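Local coordinates for lipoprotein (Mycoplasma mycoides subsp. capri, PDB 7ADK) that is a lipoprotein, probably a protease of the chymotrypsin-like PA clan, perhaps acting on host immunoglobulins, at residues D546-Y558 with E572-N584. Residues are numbered along the deposited sequence; the frame is centred on the assembly and turned at random.
Sequences DFAKLLDKGKYSY and ETEQNKLISKITN
Y558 and L578 come together from opposite directions where helix 575-582 packs against the link between strands 541-546 and 556-562 of an antiparallel sheet, probably part of a chymotrypsin-like barrel. No hydrogen bond crosses; apolar side-chain packing holds the contact. E574 N-caps the helix, and its two carboxylate oxygens serve two partners: OE2 takes N576 N (3.0 Å) from above the carboxylate plane, while OE1 salt-bridges K577. Q575 stretches its extended chain, CG anti to the backbone N (chi1 -176°), along the partly exposed edge of the contact, where an amide can lie beside carbon: OE1 sits 3.9 Å from A548 CA. CD2 of L578 meets the Y558 ring obliquely near CZ (3.6 Å) and also touches L551 CD2 (3.9 Å), a branched apolar group suiting two carbon-rich neighbours. In I579, CG1 touches both L551 CD1 (3.5 Å) and F547 CB, a branched shape filling this buried spot. F491 of strand 486-493 also touches L551 and Y558. I582, apolar and buried beside the aromatic ring, lays CG2 against F547 CZ (3.8 Å). At the helix end T583 serves both sides: its methyl CG2 lies 3.9 Å from F547 CE2, while OG1 donates to I579 O (2.8 Å), meeting that carbonyl from the face opposite T583 N.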
ATOM      1  N   ASP B 546     -10.567   3.955 -32.120  1.00 67.34           N
ATOM      2  CA  ASP B 546     -11.688   4.646 -32.769  1.00 67.34           C
ATOM      3  C   ASP B 546     -12.950   4.567 -31.903  1.00 67.34           C
ATOM      4  O   ASP B 546     -13.728   3.618 -31.981  1.00 67.34           O
ATOM      5  CB  ASP B 546     -11.870   4.086 -34.188  1.00 67.34           C
ATOM      6  CG  ASP B 546     -12.861   4.867 -35.065  1.00 67.34           C
ATOM      7  OD1 ASP B 546     -13.638   5.693 -34.556  1.00 67.34           O
ATOM      8  OD2 ASP B 546     -12.801   4.676 -36.299  1.00 67.34           O
ATOM      9  N   PHE B 547     -13.136   5.557 -31.014  1.00 64.26           N
ATOM     10  CA  PHE B 547     -14.237   5.526 -30.049  1.00 64.26           C
ATOM     11  C   PHE B 547     -15.625   5.645 -30.699  1.00 64.26           C
ATOM     12  O   PHE B 547     -16.599   5.147 -30.137  1.00 64.26           O
ATOM     13  CB  PHE B 547     -14.053   6.628 -29.007  1.00 64.26           C
ATOM     14  CG  PHE B 547     -12.850   6.442 -28.110  1.00 64.26           C
ATOM     15  CD1 PHE B 547     -12.848   5.383 -27.177  1.00 64.26           C
ATOM     16  CD2 PHE B 547     -11.752   7.306 -28.205  1.00 64.26           C
ATOM     17  CE1 PHE B 547     -11.734   5.197 -26.341  1.00 64.26           C
ATOM     18  CE2 PHE B 547     -10.641   7.127 -27.358  1.00 64.26           C
ATOM     19  CZ  PHE B 547     -10.640   6.067 -26.436  1.00 64.26           C
ATOM     20  N   ALA B 548     -15.735   6.212 -31.912  1.00 70.07           N
ATOM     21  CA  ALA B 548     -16.990   6.257 -32.662  1.00 70.07           C
ATOM     22  C   ALA B 548     -17.469   4.867 -33.129  1.00 70.07           C
ATOM     23  O   ALA B 548     -18.632   4.711 -33.509  1.00 70.07           O
ATOM     24  CB  ALA B 548     -16.842   7.202 -33.841  1.00 70.07           C
ATOM     25  N   LYS B 549     -16.615   3.835 -33.036  1.00 69.95           N
ATOM     26  CA  LYS B 549     -17.007   2.419 -33.068  1.00 69.95           C
ATOM     27  C   LYS B 549     -16.469   1.617 -31.881  1.00 69.95           C
ATOM     28  O   LYS B 549     -16.158   0.450 -32.022  1.00 69.95           O
ATOM     29  CB  LYS B 549     -16.780   1.763 -34.440  1.00 69.95           C
ATOM     30  CG  LYS B 549     -15.329   1.729 -34.927  1.00 69.95           C
ATOM     31  CD  LYS B 549     -15.181   0.831 -36.156  1.00 69.95           C
ATOM     32  CE  LYS B 549     -13.918   1.165 -36.925  1.00 69.95           C
ATOM     33  NZ  LYS B 549     -13.637   0.246 -38.021  1.00 69.95           N
ATOM     34  N   LEU B 550     -16.408   2.221 -30.699  1.00 67.39           N
ATOM     35  CA  LEU B 550     -16.429   1.501 -29.416  1.00 67.39           C
ATOM     36  C   LEU B 550     -17.647   1.897 -28.573  1.00 67.39           C
ATOM     37  O   LEU B 550     -18.137   1.088 -27.789  1.00 67.39           O
ATOM     38  CB  LEU B 550     -15.147   1.747 -28.610  1.00 67.39           C
ATOM     39  CG  LEU B 550     -13.869   1.074 -29.108  1.00 67.39           C
ATOM     40  CD1 LEU B 550     -12.721   1.483 -28.217  1.00 67.39           C
ATOM     41  CD2 LEU B 550     -13.954  -0.443 -29.075  1.00 67.39           C
ATOM     42  N   LEU B 551     -18.154   3.119 -28.741  1.00 68.96           N
ATOM     43  CA  LEU B 551     -19.405   3.588 -28.141  1.00 68.96           C
ATOM     44  C   LEU B 551     -20.641   3.320 -29.023  1.00 68.96           C
ATOM     45  O   LEU B 551     -21.759   3.696 -28.673  1.00 68.96           O
ATOM     46  CB  LEU B 551     -19.244   5.056 -27.742  1.00 68.96           C
ATOM     47  CG  LEU B 551     -18.034   5.360 -26.857  1.00 68.96           C
ATOM     48  CD1 LEU B 551     -17.889   6.835 -26.642  1.00 68.96           C
ATOM     49  CD2 LEU B 551     -18.134   4.682 -25.535  1.00 68.96           C
ATOM     50  N   ASP B 552     -20.459   2.628 -30.151  1.00 80.20           N
ATOM     51  CA  ASP B 552     -21.545   2.093 -30.970  1.00 80.20           C
ATOM     52  C   ASP B 552     -22.168   0.848 -30.312  1.00 80.20           C
ATOM     53  O   ASP B 552     -21.623  -0.259 -30.383  1.00 80.20           O
ATOM     54  CB  ASP B 552     -21.006   1.823 -32.380  1.00 80.20           C
ATOM     55  CG  ASP B 552     -22.067   1.382 -33.390  1.00 80.20           C
ATOM     56  OD1 ASP B 552     -23.248   1.223 -33.018  1.00 80.20           O
ATOM     57  OD2 ASP B 552     -21.715   1.220 -34.578  1.00 80.20           O
ATOM     58  N   LYS B 553     -23.332   1.022 -29.678  1.00 79.14           N
ATOM     59  CA  LYS B 553     -24.020   0.010 -28.856  1.00 79.14           C
ATOM     60  C   LYS B 553     -24.502  -1.226 -29.625  1.00 79.14           C
ATOM     61  O   LYS B 553     -24.769  -2.257 -29.011  1.00 79.14           O
ATOM     62  CB  LYS B 553     -25.176   0.678 -28.097  1.00 79.14           C
ATOM     63  CG  LYS B 553     -24.690   1.666 -27.031  1.00 79.14           C
ATOM     64  CD  LYS B 553     -25.829   2.319 -26.266  1.00 79.14           C
ATOM     65  CE  LYS B 553     -25.353   3.341 -25.248  1.00 79.14           C
ATOM     66  NZ  LYS B 553     -26.400   3.988 -24.525  1.00 79.14           N
ATOM     67  N   GLY B 554     -24.579  -1.165 -30.955  1.00 78.70           N
ATOM     68  CA  GLY B 554     -24.930  -2.306 -31.805  1.00 78.70           C
ATOM     69  C   GLY B 554     -23.799  -3.320 -32.006  1.00 78.70           C
ATOM     70  O   GLY B 554     -24.045  -4.425 -32.495  1.00 78.70           O
ATOM     71  N   LYS B 555     -22.563  -2.952 -31.647  1.00 76.33           N
ATOM     72  CA  LYS B 555     -21.330  -3.694 -31.964  1.00 76.33           C
ATOM     73  C   LYS B 555     -20.450  -3.938 -30.748  1.00 76.33           C
ATOM     74  O   LYS B 555     -19.775  -4.962 -30.694  1.00 76.33           O
ATOM     75  CB  LYS B 555     -20.556  -2.945 -33.060  1.00 76.33           C
ATOM     76  CG  LYS B 555     -21.368  -2.819 -34.355  1.00 76.33           C
ATOM     77  CD  LYS B 555     -20.641  -2.007 -35.423  1.00 76.33           C
ATOM     78  CE  LYS B 555     -21.592  -1.756 -36.590  1.00 76.33           C
ATOM     79  NZ  LYS B 555     -21.239  -0.563 -37.344  1.00 76.33           N
ATOM     80  N   TYR B 556     -20.480  -3.049 -29.760  1.00 72.95           N
ATOM     81  CA  TYR B 556     -19.732  -3.177 -28.510  1.00 72.95           C
ATOM     82  C   TYR B 556     -20.547  -2.690 -27.312  1.00 72.95           C
ATOM     83  O   TYR B 556     -21.330  -1.752 -27.430  1.00 72.95           O
ATOM     84  CB  TYR B 556     -18.414  -2.382 -28.592  1.00 72.95           C
ATOM     85  CG  TYR B 556     -17.520  -2.701 -29.772  1.00 72.95           C
ATOM     86  CD1 TYR B 556     -17.735  -2.056 -31.000  1.00 72.95           C
ATOM     87  CD2 TYR B 556     -16.521  -3.685 -29.670  1.00 72.95           C
ATOM     88  CE1 TYR B 556     -17.002  -2.433 -32.133  1.00 72.95           C
ATOM     89  CE2 TYR B 556     -15.784  -4.063 -30.806  1.00 72.95           C
ATOM     90  CZ  TYR B 556     -16.026  -3.438 -32.044  1.00 72.95           C
ATOM     91  OH  TYR B 556     -15.330  -3.772 -33.158  1.00 72.95           O
ATOM     92  N   SER B 557     -20.304  -3.269 -26.139  1.00 69.63           N
ATOM     93  CA  SER B 557     -20.789  -2.784 -24.843  1.00 69.63           C
ATOM     94  C   SER B 557     -19.635  -2.213 -24.021  1.00 69.63           C
ATOM     95  O   SER B 557     -18.665  -2.923 -23.744  1.00 69.63           O
ATOM     96  CB  SER B 557     -21.511  -3.889 -24.066  1.00 69.63           C
ATOM     97  OG  SER B 557     -20.885  -5.149 -24.182  1.00 69.63           O
ATOM     98  N   TYR B 558     -19.773  -0.951 -23.610  1.00 65.69           N
ATOM     99  CA  TYR B 558     -18.865  -0.297 -22.672  1.00 65.69           C
ATOM    100  C   TYR B 558     -19.390  -0.382 -21.237  1.00 65.69           C
ATOM    101  O   TYR B 558     -20.595  -0.381 -20.992  1.00 65.69           O
ATOM    102  CB  TYR B 558     -18.552   1.149 -23.085  1.00 65.69           C
ATOM    103  CG  TYR B 558     -19.637   2.173 -22.831  1.00 65.69           C
ATOM    104  CD1 TYR B 558     -20.566   2.484 -23.838  1.00 65.69           C
ATOM    105  CD2 TYR B 558     -19.711   2.833 -21.592  1.00 65.69           C
ATOM    106  CE1 TYR B 558     -21.576   3.432 -23.604  1.00 65.69           C
ATOM    107  CE2 TYR B 558     -20.729   3.770 -21.346  1.00 65.69           C
ATOM    108  CZ  TYR B 558     -21.667   4.070 -22.352  1.00 65.69           C
ATOM    109  OH  TYR B 558     -22.653   4.972 -22.140  1.00 65.69           O
ATOM    110  N   GLU B 572     -21.543   9.830 -17.477  1.00 82.80           N
ATOM    111  CA  GLU B 572     -21.904  10.470 -18.746  1.00 82.80           C
ATOM    112  C   GLU B 572     -22.342   9.452 -19.816  1.00 82.80           C
ATOM    113  O   GLU B 572     -21.907   8.304 -19.813  1.00 82.80           O
ATOM    114  CB  GLU B 572     -20.739  11.347 -19.212  1.00 82.80           C
ATOM    115  CG  GLU B 572     -20.982  12.221 -20.439  1.00 82.80           C
ATOM    116  CD  GLU B 572     -22.160  13.166 -20.292  1.00 82.80           C
ATOM    117  OE1 GLU B 572     -21.975  14.297 -19.842  1.00 82.80           O
ATOM    118  OE2 GLU B 572     -23.280  12.779 -20.615  1.00 82.80           O
ATOM    119  N   THR B 573     -23.267   9.848 -20.689  1.00 83.06           N
ATOM    120  CA  THR B 573     -23.881   8.993 -21.709  1.00 83.06           C
ATOM    121  C   THR B 573     -23.783   9.504 -23.150  1.00 83.06           C
ATOM    122  O   THR B 573     -23.605   8.699 -24.064  1.00 83.06           O
ATOM    123  CB  THR B 573     -25.318   8.671 -21.289  1.00 83.06           C
ATOM    124  OG1 THR B 573     -25.883   7.717 -22.133  1.00 83.06           O
ATOM    125  CG2 THR B 573     -26.256   9.856 -21.265  1.00 83.06           C
ATOM    126  N   GLU B 574     -23.886  10.812 -23.399  1.00 83.06           N
ATOM    127  CA  GLU B 574     -23.894  11.344 -24.769  1.00 83.06           C
ATOM    128  C   GLU B 574     -22.485  11.329 -25.377  1.00 83.06           C
ATOM    129  O   GLU B 574     -21.536  11.786 -24.752  1.00 83.06           O
ATOM    130  CB  GLU B 574     -24.551  12.727 -24.800  1.00 83.06           C
ATOM    131  CG  GLU B 574     -24.690  13.326 -26.211  1.00 83.06           C
ATOM    132  CD  GLU B 574     -23.484  14.156 -26.676  1.00 83.06           C
ATOM    133  OE1 GLU B 574     -23.135  15.137 -25.981  1.00 83.06           O
ATOM    134  OE2 GLU B 574     -22.919  13.851 -27.748  1.00 83.06           O
ATOM    135  N   GLN B 575     -22.333  10.794 -26.587  1.00 81.14           N
ATOM    136  CA  GLN B 575     -21.049  10.367 -27.151  1.00 81.14           C
ATOM    137  C   GLN B 575     -19.936  11.418 -27.146  1.00 81.14           C
ATOM    138  O   GLN B 575     -18.811  11.089 -26.783  1.00 81.14           O
ATOM    139  CB  GLN B 575     -21.282   9.848 -28.572  1.00 81.14           C
ATOM    140  CG  GLN B 575     -20.027   9.286 -29.232  1.00 81.14           C
ATOM    141  CD  GLN B 575     -20.294   8.604 -30.562  1.00 81.14           C
ATOM    142  OE1 GLN B 575     -20.114   7.410 -30.722  1.00 81.14           O
ATOM    143  NE2 GLN B 575     -20.736   9.310 -31.565  1.00 81.14           N
ATOM    144  N   ASN B 576     -20.174  12.658 -27.570  1.00 81.42           N
ATOM    145  CA  ASN B 576     -19.096  13.655 -27.621  1.00 81.42           C
ATOM    146  C   ASN B 576     -18.623  14.049 -26.213  1.00 81.42           C
ATOM    147  O   ASN B 576     -17.431  14.285 -25.996  1.00 81.42           O
ATOM    148  CB  ASN B 576     -19.555  14.885 -28.417  1.00 81.42           C
ATOM    149  CG  ASN B 576     -19.721  14.691 -29.914  1.00 81.42           C
ATOM    150  OD1 ASN B 576     -19.960  15.634 -30.650  1.00 81.42           O
ATOM    151  ND2 ASN B 576     -19.535  13.514 -30.450  1.00 81.42           N
ATOM    152  N   LYS B 577     -19.531  14.079 -25.235  1.00 78.46           N
ATOM    153  CA  LYS B 577     -19.174  14.284 -23.829  1.00 78.46           C
ATOM    154  C   LYS B 577     -18.534  13.049 -23.208  1.00 78.46           C
ATOM    155  O   LYS B 577     -17.569  13.182 -22.475  1.00 78.46           O
ATOM    156  CB  LYS B 577     -20.393  14.745 -23.028  1.00 78.46           C
ATOM    157  CG  LYS B 577     -20.773  16.184 -23.374  1.00 78.46           C
ATOM    158  CD  LYS B 577     -21.788  16.791 -22.405  1.00 78.46           C
ATOM    159  CE  LYS B 577     -23.167  16.140 -22.427  1.00 78.46           C
ATOM    160  NZ  LYS B 577     -23.918  16.431 -23.654  1.00 78.46           N
ATOM    161  N   LEU B 578     -18.986  11.853 -23.542  1.00 74.27           N
ATOM    162  CA  LEU B 578     -18.392  10.618 -23.057  1.00 74.27           C
ATOM    163  C   LEU B 578     -16.975  10.419 -23.600  1.00 74.27           C
ATOM    164  O   LEU B 578     -16.091  10.070 -22.838  1.00 74.27           O
ATOM    165  CB  LEU B 578     -19.306   9.446 -23.340  1.00 74.27           C
ATOM    166  CG  LEU B 578     -18.917   8.104 -22.808  1.00 74.27           C
ATOM    167  CD1 LEU B 578     -18.656   8.060 -21.430  1.00 74.27           C
ATOM    168  CD2 LEU B 578     -19.881   7.100 -23.071  1.00 74.27           C
ATOM    169  N   ILE B 579     -16.695  10.742 -24.864  1.00 69.69           N
ATOM    170  CA  ILE B 579     -15.321  10.728 -25.403  1.00 69.69           C
ATOM    171  C   ILE B 579     -14.442  11.772 -24.711  1.00 69.69           C
ATOM    172  O   ILE B 579     -13.275  11.509 -24.429  1.00 69.69           O
ATOM    173  CB  ILE B 579     -15.319  10.871 -26.941  1.00 69.69           C
ATOM    174  CG1 ILE B 579     -15.921   9.595 -27.556  1.00 69.69           C
ATOM    175  CG2 ILE B 579     -13.912  11.103 -27.503  1.00 69.69           C
ATOM    176  CD1 ILE B 579     -16.213   9.666 -29.050  1.00 69.69           C
ATOM    177  N   SER B 580     -14.991  12.926 -24.363  1.00 67.20           N
ATOM    178  CA  SER B 580     -14.251  13.935 -23.613  1.00 67.20           C
ATOM    179  C   SER B 580     -13.967  13.509 -22.176  1.00 67.20           C
ATOM    180  O   SER B 580     -12.850  13.697 -21.730  1.00 67.20           O
ATOM    181  CB  SER B 580     -14.970  15.275 -23.643  1.00 67.20           C
ATOM    182  OG  SER B 580     -15.124  15.715 -24.970  1.00 67.20           O
ATOM    183  N   LYS B 581     -14.902  12.857 -21.475  1.00 66.44           N
ATOM    184  CA  LYS B 581     -14.669  12.284 -20.137  1.00 66.44           C
ATOM    185  C   LYS B 581     -13.709  11.092 -20.160  1.00 66.44           C
ATOM    186  O   LYS B 581     -12.910  10.961 -19.243  1.00 66.44           O
ATOM    187  CB  LYS B 581     -16.006  11.913 -19.476  1.00 66.44           C
ATOM    188  CG  LYS B 581     -16.865  13.117 -19.082  1.00 66.44           C
ATOM    189  CD  LYS B 581     -16.328  13.977 -17.929  1.00 66.44           C
ATOM    190  CE  LYS B 581     -16.355  13.270 -16.572  1.00 66.44           C
ATOM    191  NZ  LYS B 581     -15.966  14.181 -15.486  1.00 66.44           N
ATOM    192  N   ILE B 582     -13.675  10.271 -21.207  1.00 63.55           N
ATOM    193  CA  ILE B 582     -12.670   9.217 -21.415  1.00 63.55           C
ATOM    194  C   ILE B 582     -11.267   9.813 -21.584  1.00 63.55           C
ATOM    195  O   ILE B 582     -10.325   9.452 -20.879  1.00 63.55           O
ATOM    196  CB  ILE B 582     -13.057   8.338 -22.635  1.00 63.55           C
ATOM    197  CG1 ILE B 582     -14.252   7.439 -22.285  1.00 63.55           C
ATOM    198  CG2 ILE B 582     -11.898   7.444 -23.080  1.00 63.55           C
ATOM    199  CD1 ILE B 582     -14.990   6.852 -23.488  1.00 63.55           C
ATOM    200  N   THR B 583     -11.116  10.758 -22.519  1.00 61.61           N
ATOM    201  CA  THR B 583      -9.825  11.312 -22.954  1.00 61.61           C
ATOM    202  C   THR B 583      -9.339  12.498 -22.115  1.00 61.61           C
ATOM    203  O   THR B 583      -8.477  13.238 -22.582  1.00 61.61           O
ATOM    204  CB  THR B 583      -9.818  11.673 -24.451  1.00 61.61           C
ATOM    205  OG1 THR B 583     -10.715  12.717 -24.743  1.00 61.61           O
ATOM    206  CG2 THR B 583     -10.156  10.451 -25.300  1.00 61.61           C
ATOM    207  N   ASN B 584      -9.898  12.733 -20.920  1.00 62.27           N
ATOM    208  CA  ASN B 584      -9.615  13.888 -20.051  1.00 62.27           C
ATOM    209  C   ASN B 584      -9.618  15.227 -20.815  1.00 62.27           C
ATOM    210  O   ASN B 584      -8.855  16.149 -20.534  1.00 62.27           O
ATOM    211  CB  ASN B 584      -8.324  13.640 -19.274  1.00 62.27           C
ATOM    212  CG  ASN B 584      -8.465  12.852 -17.991  1.00 62.27           C
ATOM    213  OD1 ASN B 584      -9.356  13.064 -17.202  1.00 62.27           O
ATOM    214  ND2 ASN B 584      -7.529  11.997 -17.679  1.00 62.27           N
TER